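Local coordinates for ComZ (Thermus thermophilus, PDB 6QVI), which probably serves as a DNA receptor at the tip of a pilus during natural transformation, carrying a beta-solenoid domain on a pilin-like one, at residues A23-Y28 against R93-T97; Y36-E40 against I129-D133; G364-V370 against R385-A391. All blocks are in the same frame, centred on the assembly; numbering follows the deposited sequence.

Contact 1 of 3, residues A23-Y28 against R93-T97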
loop_
_atom_site.group_PDB
_atom_site.type_symbol
_atom_site.label_atom_id
_atom_site.label_comp_id
_atom_site.label_asym_id
_atom_site.label_seq_id
_atom_site.Cartn_x
_atom_site.Cartn_y
_atom_site.Cartn_z
ATOM N N ALA A 23 30.070 -19.311 -14.776
ATOM C CA ALA A 23 30.420 -18.079 -14.101
ATOM C C ALA A 23 29.439 -16.978 -14.453
ATOM O O ALA A 23 29.033 -16.185 -13.583
ATOM C CB ALA A 23 31.852 -17.654 -14.456
ATOM N N GLY A 24 29.056 -16.898 -15.725
ATOM C CA GLY A 24 28.148 -15.837 -16.123
ATOM C C GLY A 24 26.745 -16.049 -15.592
ATOM O O GLY A 24 26.121 -15.130 -15.067
ATOM N N LEU A 25 26.235 -17.272 -15.726
ATOM C CA LEU A 25 24.876 -17.556 -15.299
ATOM C C LEU A 25 24.681 -17.284 -13.826
ATOM O O LEU A 25 23.683 -16.682 -13.442
ATOM C CB LEU A 25 24.521 -19.001 -15.578
ATOM C CG LEU A 25 23.028 -19.185 -15.332
ATOM C CD1 LEU A 25 22.240 -18.729 -16.535
ATOM C CD2 LEU A 25 22.710 -20.620 -15.021
ATOM N N GLN A 26 25.632 -17.690 -12.984
ATOM C CA GLN A 26 25.357 -17.564 -11.566
ATOM C C GLN A 26 25.600 -16.156 -11.077
ATOM O O GLN A 26 24.948 -15.726 -10.115
ATOM C CB GLN A 26 26.155 -18.603 -10.757
ATOM C CG GLN A 26 25.961 -20.039 -11.304
ATOM C CD GLN A 26 24.781 -20.805 -10.663
ATOM O OE1 GLN A 26 24.459 -20.611 -9.487
ATOM N NE2 GLN A 26 24.121 -21.657 -11.456
ATOM N N LYS A 27 26.426 -15.390 -11.780
ATOM C CA LYS A 27 26.580 -13.985 -11.422
ATOM C C LYS A 27 25.286 -13.233 -11.656
ATOM O O LYS A 27 24.777 -12.539 -10.761
ATOM C CB LYS A 27 27.690 -13.354 -12.252
ATOM C CG LYS A 27 28.225 -12.057 -11.727
ATOM C CD LYS A 27 28.533 -11.140 -12.897
ATOM C CE LYS A 27 29.092 -9.815 -12.438
ATOM N NZ LYS A 27 29.314 -8.958 -13.640
ATOM N N TYR A 28 24.720 -13.385 -12.851
ATOM C CA TYR A 28 23.541 -12.611 -13.194
ATOM C C TYR A 28 22.241 -13.258 -12.740
ATOM O O TYR A 28 21.221 -12.579 -12.730
ATOM C CB TYR A 28 23.525 -12.342 -14.695
ATOM C CG TYR A 28 24.558 -11.318 -15.047
ATOM C CD1 TYR A 28 25.846 -11.684 -15.470
ATOM C CD2 TYR A 28 24.272 -9.967 -14.901
ATOM C CE1 TYR A 28 26.821 -10.709 -15.783
ATOM C CE2 TYR A 28 25.222 -8.996 -15.218
ATOM C CZ TYR A 28 26.493 -9.369 -15.653
ATOM O OH TYR A 28 27.409 -8.384 -15.940
ATOM N N ARG A 93 35.865 -15.794 -21.772
ATOM C CA ARG A 93 34.920 -14.727 -21.865
ATOM C C ARG A 93 33.527 -15.305 -21.863
ATOM O O ARG A 93 33.345 -16.472 -22.081
ATOM C CB ARG A 93 35.113 -13.944 -23.153
ATOM C CG ARG A 93 36.520 -13.926 -23.708
ATOM C CD ARG A 93 37.223 -12.595 -23.477
ATOM N NE ARG A 93 36.863 -11.556 -24.449
ATOM C CZ ARG A 93 37.304 -10.299 -24.399
ATOM N NH1 ARG A 93 38.122 -9.926 -23.426
ATOM N NH2 ARG A 93 36.921 -9.414 -25.309
ATOM N N TYR A 94 32.533 -14.486 -21.595
ATOM C CA TYR A 94 31.177 -14.966 -21.637
ATOM C C TYR A 94 30.247 -13.885 -21.959
ATOM O O TYR A 94 30.560 -12.749 -21.832
ATOM C CB TYR A 94 30.747 -15.658 -20.367
ATOM C CG TYR A 94 30.661 -14.788 -19.187
ATOM C CD1 TYR A 94 29.732 -13.803 -19.100
ATOM C CD2 TYR A 94 31.500 -14.967 -18.145
ATOM C CE1 TYR A 94 29.650 -13.012 -17.996
ATOM C CE2 TYR A 94 31.429 -14.177 -17.050
ATOM C CZ TYR A 94 30.498 -13.208 -16.990
ATOM O OH TYR A 94 30.458 -12.439 -15.892
ATOM N N THR A 95 29.090 -14.254 -22.428
ATOM C CA THR A 95 28.128 -13.267 -22.745
ATOM C C THR A 95 26.784 -13.564 -22.162
ATOM O O THR A 95 26.177 -14.516 -22.540
ATOM C CB THR A 95 28.002 -13.074 -24.215
ATOM O OG1 THR A 95 29.132 -12.344 -24.651
ATOM C CG2 THR A 95 26.805 -12.284 -24.489
ATOM N N ALA A 96 26.294 -12.712 -21.273
ATOM C CA ALA A 96 25.033 -13.001 -20.600
ATOM C C ALA A 96 23.955 -12.148 -21.237
ATOM O O ALA A 96 24.119 -10.926 -21.363
ATOM C CB ALA A 96 25.116 -12.736 -19.099
ATOM N N THR A 97 22.865 -12.794 -21.634
ATOM C CA THR A 97 21.723 -12.142 -22.254
ATOM C C THR A 97 20.478 -12.566 -21.507
ATOM O O THR A 97 20.349 -13.731 -21.114
ATOM C CB THR A 97 21.557 -12.516 -23.737
ATOM O OG1 THR A 97 22.772 -12.252 -24.444
ATOM C CG2 THR A 97 20.475 -11.689 -24.355
#

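Contact 2 of 3, residues Y36-E40 against I129-D133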
loop_
_atom_site.group_PDB
_atom_site.type_symbol
_atom_site.label_atom_id
_atom_site.label_comp_id
_atom_site.label_asym_id
_atom_site.label_seq_id
_atom_site.Cartn_x
_atom_site.Cartn_y
_atom_site.Cartn_z
ATOM N N TYR A 36 14.959 -8.554 -8.215
ATOM C CA TYR A 36 13.672 -8.989 -7.690
ATOM C C TYR A 36 13.443 -8.504 -6.259
ATOM O O TYR A 36 12.315 -8.178 -5.896
ATOM C CB TYR A 36 13.565 -10.514 -7.747
ATOM C CG TYR A 36 12.611 -11.076 -6.702
ATOM C CD1 TYR A 36 13.077 -11.582 -5.495
ATOM C CD2 TYR A 36 11.229 -11.078 -6.925
ATOM C CE1 TYR A 36 12.217 -12.078 -4.555
ATOM C CE2 TYR A 36 10.343 -11.586 -5.981
ATOM C CZ TYR A 36 10.846 -12.084 -4.794
ATOM O OH TYR A 36 9.987 -12.595 -3.836
ATOM N N VAL A 37 14.487 -8.454 -5.442
ATOM C CA VAL A 37 14.337 -7.950 -4.078
ATOM C C VAL A 37 14.279 -6.435 -4.066
ATOM O O VAL A 37 13.740 -5.845 -3.128
ATOM C CB VAL A 37 15.456 -8.443 -3.136
ATOM C CG1 VAL A 37 15.750 -9.930 -3.351
ATOM C CG2 VAL A 37 16.715 -7.582 -3.286
ATOM N N TRP A 38 14.873 -5.765 -5.055
ATOM C CA TRP A 38 14.782 -4.317 -4.997
ATOM C C TRP A 38 13.367 -3.833 -5.273
ATOM O O TRP A 38 12.975 -2.768 -4.766
ATOM C CB TRP A 38 15.765 -3.655 -5.970
ATOM C CG TRP A 38 15.818 -2.175 -5.720
ATOM C CD1 TRP A 38 16.224 -1.541 -4.561
ATOM C CD2 TRP A 38 15.389 -1.138 -6.609
ATOM N NE1 TRP A 38 16.083 -0.177 -4.689
ATOM C CE2 TRP A 38 15.576 0.100 -5.933
ATOM C CE3 TRP A 38 14.872 -1.130 -7.910
ATOM C CZ2 TRP A 38 15.270 1.329 -6.524
ATOM C CZ3 TRP A 38 14.565 0.088 -8.492
ATOM C CH2 TRP A 38 14.767 1.303 -7.799
ATOM N N ARG A 39 12.571 -4.627 -5.986
ATOM C CA ARG A 39 11.175 -4.297 -6.234
ATOM C C ARG A 39 10.241 -4.821 -5.162
ATOM O O ARG A 39 9.106 -4.340 -5.080
ATOM C CB ARG A 39 10.754 -4.878 -7.581
ATOM C CG ARG A 39 11.149 -4.032 -8.742
ATOM C CD ARG A 39 10.986 -4.787 -10.014
ATOM N NE ARG A 39 11.256 -3.919 -11.154
ATOM C CZ ARG A 39 12.473 -3.638 -11.617
ATOM N NH1 ARG A 39 13.552 -4.136 -11.015
ATOM N NH2 ARG A 39 12.604 -2.837 -12.668
ATOM N N GLU A 40 10.711 -5.688 -4.255
ATOM C CA GLU A 40 9.846 -6.081 -3.163
ATOM C C GLU A 40 9.898 -5.063 -2.043
ATOM O O GLU A 40 8.994 -5.033 -1.205
ATOM C CB GLU A 40 10.175 -7.508 -2.682
ATOM C CG GLU A 40 9.531 -8.508 -3.673
ATOM C CD GLU A 40 8.173 -9.095 -3.225
ATOM O OE1 GLU A 40 7.940 -9.302 -2.025
ATOM O OE2 GLU A 40 7.276 -9.249 -4.085
ATOM N N ILE A 129 9.178 -15.008 -12.300
ATOM C CA ILE A 129 9.399 -13.943 -11.335
ATOM C C ILE A 129 8.174 -13.053 -11.281
ATOM O O ILE A 129 7.756 -12.498 -12.306
ATOM C CB ILE A 129 10.628 -13.084 -11.660
ATOM C CG1 ILE A 129 11.850 -13.977 -11.909
ATOM C CG2 ILE A 129 10.873 -12.053 -10.551
ATOM C CD1 ILE A 129 13.054 -13.151 -12.249
ATOM N N SER A 130 7.616 -12.879 -10.075
ATOM C CA SER A 130 6.513 -11.950 -9.875
ATOM C C SER A 130 6.733 -11.207 -8.567
ATOM O O SER A 130 7.210 -11.794 -7.588
ATOM C CB SER A 130 5.178 -12.700 -9.921
ATOM O OG SER A 130 5.030 -13.574 -8.817
ATOM N N ASN A 131 6.461 -9.903 -8.574
ATOM C CA ASN A 131 6.629 -9.086 -7.374
ATOM C C ASN A 131 5.331 -8.935 -6.568
ATOM O O ASN A 131 4.221 -9.194 -7.045
ATOM C CB ASN A 131 7.174 -7.708 -7.764
ATOM C CG ASN A 131 8.670 -7.744 -8.100
ATOM O OD1 ASN A 131 9.516 -7.800 -7.200
ATOM N ND2 ASN A 131 8.999 -7.745 -9.407
ATOM N N SER A 132 5.476 -8.512 -5.314
ATOM C CA SER A 132 4.277 -8.321 -4.505
ATOM C C SER A 132 3.441 -7.197 -5.077
ATOM O O SER A 132 2.208 -7.309 -5.169
ATOM C CB SER A 132 4.615 -8.043 -3.036
ATOM O OG SER A 132 4.968 -9.236 -2.353
ATOM N N ASP A 133 4.107 -6.113 -5.478
ATOM C CA ASP A 133 3.472 -4.879 -5.927
ATOM C C ASP A 133 2.485 -4.368 -4.866
ATOM O O ASP A 133 1.258 -4.425 -5.007
ATOM C CB ASP A 133 2.813 -5.067 -7.298
ATOM C CG ASP A 133 2.207 -3.769 -7.847
ATOM O OD1 ASP A 133 2.559 -2.680 -7.325
ATOM O OD2 ASP A 133 1.398 -3.833 -8.809
#

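Contact 3 of 3, residues G364-V370 against R385-A391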
loop_
_atom_site.group_PDB
_atom_site.type_symbol
_atom_site.label_atom_id
_atom_site.label_comp_id
_atom_site.label_asym_id
_atom_site.label_seq_id
_atom_site.Cartn_x
_atom_site.Cartn_y
_atom_site.Cartn_z
ATOM N N GLY A 364 -5.241 25.468 23.993
ATOM C CA GLY A 364 -5.022 25.773 22.595
ATOM C C GLY A 364 -5.140 24.529 21.754
ATOM O O GLY A 364 -6.220 24.125 21.284
ATOM N N GLN A 365 -3.978 23.881 21.685
ATOM C CA GLN A 365 -3.629 22.838 20.730
ATOM C C GLN A 365 -3.367 21.508 21.461
ATOM O O GLN A 365 -2.285 21.308 22.011
ATOM C CB GLN A 365 -2.487 23.335 19.814
ATOM C CG GLN A 365 -2.681 22.688 18.480
ATOM C CD GLN A 365 -2.110 21.351 18.666
ATOM O OE1 GLN A 365 -1.031 21.266 19.241
ATOM N NE2 GLN A 365 -2.871 20.305 18.445
ATOM N N GLU A 366 -4.377 20.649 21.594
ATOM C CA GLU A 366 -4.267 19.400 22.367
ATOM C C GLU A 366 -3.232 18.343 22.024
ATOM O O GLU A 366 -2.500 18.442 21.066
ATOM C CB GLU A 366 -5.617 18.731 22.487
ATOM C CG GLU A 366 -6.782 19.684 22.475
ATOM C CD GLU A 366 -6.534 20.906 23.299
ATOM O OE1 GLU A 366 -5.666 20.852 24.159
ATOM O OE2 GLU A 366 -7.227 21.912 23.101
ATOM N N LEU A 367 -3.194 17.294 22.822
ATOM C CA LEU A 367 -2.212 16.262 22.603
ATOM C C LEU A 367 -2.750 14.900 22.936
ATOM O O LEU A 367 -3.429 14.718 23.922
ATOM C CB LEU A 367 -0.986 16.552 23.434
ATOM C CG LEU A 367 0.148 15.587 23.176
ATOM C CD1 LEU A 367 0.362 15.554 21.690
ATOM C CD2 LEU A 367 1.423 15.994 23.871
ATOM N N LEU A 368 -2.427 13.940 22.093
ATOM C CA LEU A 368 -2.870 12.588 22.252
ATOM C C LEU A 368 -1.706 11.726 21.895
ATOM O O LEU A 368 -1.387 11.574 20.751
ATOM C CB LEU A 368 -4.004 12.348 21.295
ATOM C CG LEU A 368 -4.185 10.925 20.877
ATOM C CD1 LEU A 368 -4.050 10.115 22.130
ATOM C CD2 LEU A 368 -5.578 10.799 20.328
ATOM N N GLU A 369 -1.051 11.174 22.891
ATOM C CA GLU A 369 0.100 10.352 22.651
ATOM C C GLU A 369 -0.320 8.930 22.728
ATOM O O GLU A 369 -1.151 8.593 23.532
ATOM C CB GLU A 369 1.146 10.612 23.715
ATOM C CG GLU A 369 1.093 12.003 24.308
ATOM C CD GLU A 369 1.977 12.161 25.523
ATOM O OE1 GLU A 369 1.514 12.730 26.515
ATOM O OE2 GLU A 369 3.133 11.726 25.489
ATOM N N VAL A 370 0.238 8.089 21.874
ATOM C CA VAL A 370 -0.108 6.689 21.874
ATOM C C VAL A 370 1.167 5.867 21.936
ATOM O O VAL A 370 2.033 6.049 21.117
ATOM C CB VAL A 370 -0.886 6.322 20.616
ATOM C CG1 VAL A 370 -1.324 4.897 20.682
ATOM C CG2 VAL A 370 -2.121 7.168 20.463
ATOM N N ARG A 385 -12.066 17.817 19.285
ATOM C CA ARG A 385 -11.357 19.083 19.165
ATOM C C ARG A 385 -10.040 18.833 18.448
ATOM O O ARG A 385 -9.531 17.707 18.460
ATOM C CB ARG A 385 -11.119 19.732 20.541
ATOM C CG ARG A 385 -12.401 19.924 21.349
ATOM C CD ARG A 385 -12.480 21.269 22.052
ATOM N NE ARG A 385 -11.168 21.753 22.437
ATOM C CZ ARG A 385 -10.889 23.036 22.607
ATOM N NH1 ARG A 385 -11.838 23.945 22.414
ATOM N NH2 ARG A 385 -9.666 23.412 22.951
ATOM N N PRO A 386 -9.475 19.854 17.793
ATOM C CA PRO A 386 -8.164 19.709 17.147
ATOM C C PRO A 386 -7.121 19.139 18.096
ATOM O O PRO A 386 -7.065 19.499 19.281
ATOM C CB PRO A 386 -7.819 21.141 16.734
ATOM C CG PRO A 386 -9.131 21.769 16.476
ATOM C CD PRO A 386 -10.110 21.143 17.452
ATOM N N VAL A 387 -6.336 18.214 17.586
ATOM C CA VAL A 387 -5.406 17.520 18.422
ATOM C C VAL A 387 -4.188 17.079 17.661
ATOM O O VAL A 387 -4.277 16.636 16.557
ATOM C CB VAL A 387 -6.146 16.310 18.993
ATOM C CG1 VAL A 387 -6.973 15.674 17.915
ATOM C CG2 VAL A 387 -5.230 15.301 19.630
ATOM N N ASP A 388 -3.039 17.244 18.275
ATOM C CA ASP A 388 -1.774 16.872 17.722
ATOM C C ASP A 388 -1.491 15.498 18.228
ATOM O O ASP A 388 -1.826 15.187 19.356
ATOM C CB ASP A 388 -0.698 17.777 18.274
ATOM C CG ASP A 388 -0.243 18.793 17.295
ATOM O OD1 ASP A 388 -1.064 19.244 16.482
ATOM O OD2 ASP A 388 0.938 19.152 17.357
ATOM N N TYR A 389 -0.855 14.661 17.432
ATOM C CA TYR A 389 -0.589 13.348 17.944
ATOM C C TYR A 389 0.854 13.038 17.948
ATOM O O TYR A 389 1.617 13.696 17.304
ATOM C CB TYR A 389 -1.396 12.287 17.223
ATOM C CG TYR A 389 -0.982 11.966 15.822
ATOM C CD1 TYR A 389 0.225 11.388 15.552
ATOM C CD2 TYR A 389 -1.834 12.204 14.774
ATOM C CE1 TYR A 389 0.581 11.077 14.266
ATOM C CE2 TYR A 389 -1.486 11.900 13.489
ATOM C CZ TYR A 389 -0.279 11.336 13.248
ATOM O OH TYR A 389 0.054 11.031 11.968
ATOM N N ARG A 390 1.213 12.058 18.749
ATOM C CA ARG A 390 2.563 11.585 18.861
ATOM C C ARG A 390 2.382 10.112 19.048
ATOM O O ARG A 390 1.601 9.706 19.876
ATOM C CB ARG A 390 3.228 12.147 20.098
ATOM C CG ARG A 390 3.418 13.646 20.104
ATOM C CD ARG A 390 3.726 14.142 21.506
ATOM N NE ARG A 390 5.151 14.267 21.765
ATOM C CZ ARG A 390 5.700 15.339 22.310
ATOM N NH1 ARG A 390 4.937 16.356 22.652
ATOM N NH2 ARG A 390 7.003 15.393 22.515
ATOM N N ALA A 391 3.099 9.295 18.297
ATOM C CA ALA A 391 2.919 7.871 18.431
ATOM C C ALA A 391 4.181 7.097 18.260
ATOM O O ALA A 391 4.982 7.416 17.420
ATOM C CB ALA A 391 1.925 7.405 17.408
#

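Contact 1 of 3, residues A23-Y28 against R93-T97
Gly24 and Tyr94 meet where helix segment 23-28 crosses strand segment 93-97 at 42° with axes 8.2 Å apart, the two chains running in broadly the same direction. The phenol of Tyr94 lies flat against the helix backbone. Gly24 CA sits over the centre of the ring, 3.6 Å from its centroid and only 11° off the ring normal, a CH-pi contact made directly by main chain because glycine interposes no side chain. On the strand, Tyr94 CG stands between its own backbone N and carbonyl carbon (chi1 66°), which brings the ring up under the helix. Ala23 brushes the same ring, its CB 4.4 Å from Tyr94 CE2. One turn on, Lys27 crosses the phenol tip at about a right angle, with CD 3.8 Å from Tyr94 OH. Tyr28 comes in at the edge of the Tyr94 ring, and its CD1 packs 3.8 Å from Ala96 CB, the next strand residue on the same side. The polar ends are tied together on the helix: Lys27 NZ donates to Tyr28 OH at 3.0 Å and also forms a salt bridge with Glu81 on the neighbouring strand 78-84. A long N-terminal helix laid across an antiparallel sheet is the architecture of the type IV pilin and pseudopilin fold, consistent with the pseudopilin-like domain of this protein.

Contact 2 of 3, residues Y36-E40 against I129-D133
The ring of Tyr36 turns its edge to the end of strand 120-130: Ser130 O lies in the ring plane, 3.5 Å from Tyr36 CE2, while Ile129 CG2 approaches obliquely, 3.8 Å from Tyr36 CD2. The Asn131 amide plane is tilted 24° from the Tyr36 ring and 22° from the Glu40 carboxylate. Tyr36 and Asn131 run antiparallel past one another, and the amide enters a notch lined by Tyr36, Arg39 and Glu40. Arg39 offers the amide its aliphatic root, with CB 3.6 Å from Asn131 CG; the extended chain then leads away, so that NE binds Thr53 O and NH1 binds Gln35 OE1. This is probably where the pseudopilin-like domain gives way to the beta-solenoid domain: toward its C-terminal part the long N-terminal helix packs on the chain as it leaves strand 120-130 of the antiparallel sheet. Replacing Asn131 by an alanine would remove the amide and would probably open a gap between Arg39 and Tyr36 and leave the Glu40 side chain less firmly flanked. Glu40 supplies the polar link. Its chain bends at chi2 (-98°), which swings the carboxylate over to Ser132, whose OG donates to Glu40 OE2 at 2.9 Å on the syn side. The backbone N of Ser132 also points at OE2, but is modelled so near that the details of that bond are doubtful. On strand residue Ser130 the hydroxyl turns to a different partner, Lys515 O, while its backbone pairs with Val517 in strand 517-529.

Contact 3 of 3, residues G364-V370 against R385-A391
Leu368 and Tyr389 pair at the middle of a parallel ladder between strands 366-371 and 387-392, an arrangement consistent with the beta-solenoid domain of this protein; strand 419-421 extends the sheet in parallel beyond 387-392. The backbone bonds alternate as parallel pairing requires: Leu368, opposite Tyr389, bonds the residues that flank it, Asp388 and Arg390. Leu368 N donates to Asp388 O at 3.1 Å, Leu368 O receives a weak bond from Arg390 N, and Val370 N donates to Arg390 O at 2.9 Å. Toward the Glu366 end, Asp388 N bonds Glu366 O at 3.1 Å. Between these bonds the CA hydrogens point at carbonyls as well, with Glu369 CA 3.2 Å from Arg390 O.

The charged pair lies at the Arg385 end of the contact. Arg385 NH2 forms a salt bridge with Glu366 OE2 at 2.9 Å, the oxygen lying 8° out of the guanidinium plane, at its edge. Glu366 OE1 is occupied by Thr362 OG1, so both carboxylate oxygens are engaged. Asp388, on the other face with Leu367, has its salt bridge with Arg197.

Apolar contacts flank the bonds. On the Leu368 side, CB of Leu368 rests 3.6 Å from Val387 CG2, and further along Val370 packs beside Ala391; Tyr389 sends its ring away from 366-371, its OH bonding Met449 O. On the opposite face Leu367 has CG anti to its own N (chi1 -175°), which directs the isobutyl branch across to the aliphatic part of Arg390, where Leu367 CD1 and CD2 both rest against one side of Arg390 CD, at 3.7 and 3.8 Å.

How the contacts relate
Contacts 1 and 2 both pin helix 12-40 to the same antiparallel sheet of the pilin-like domain, their centres about 22 Å apart and their nearest atoms about 8 Å apart. Along the chain their segments alternate, both helix segments preceding both of their partners, so one helix is held at two places, by strand 90-100 and by the end of strand 120-130 with the loop that follows. Contact 3 comes later in sequence and lies on the other side of the chain's centre, its centre about 38 Å from that of contact 2 and about 57 Å from that of contact 1. It probably belongs to the beta-solenoid domain, consistent with a separate domain carried by the pilin-like one.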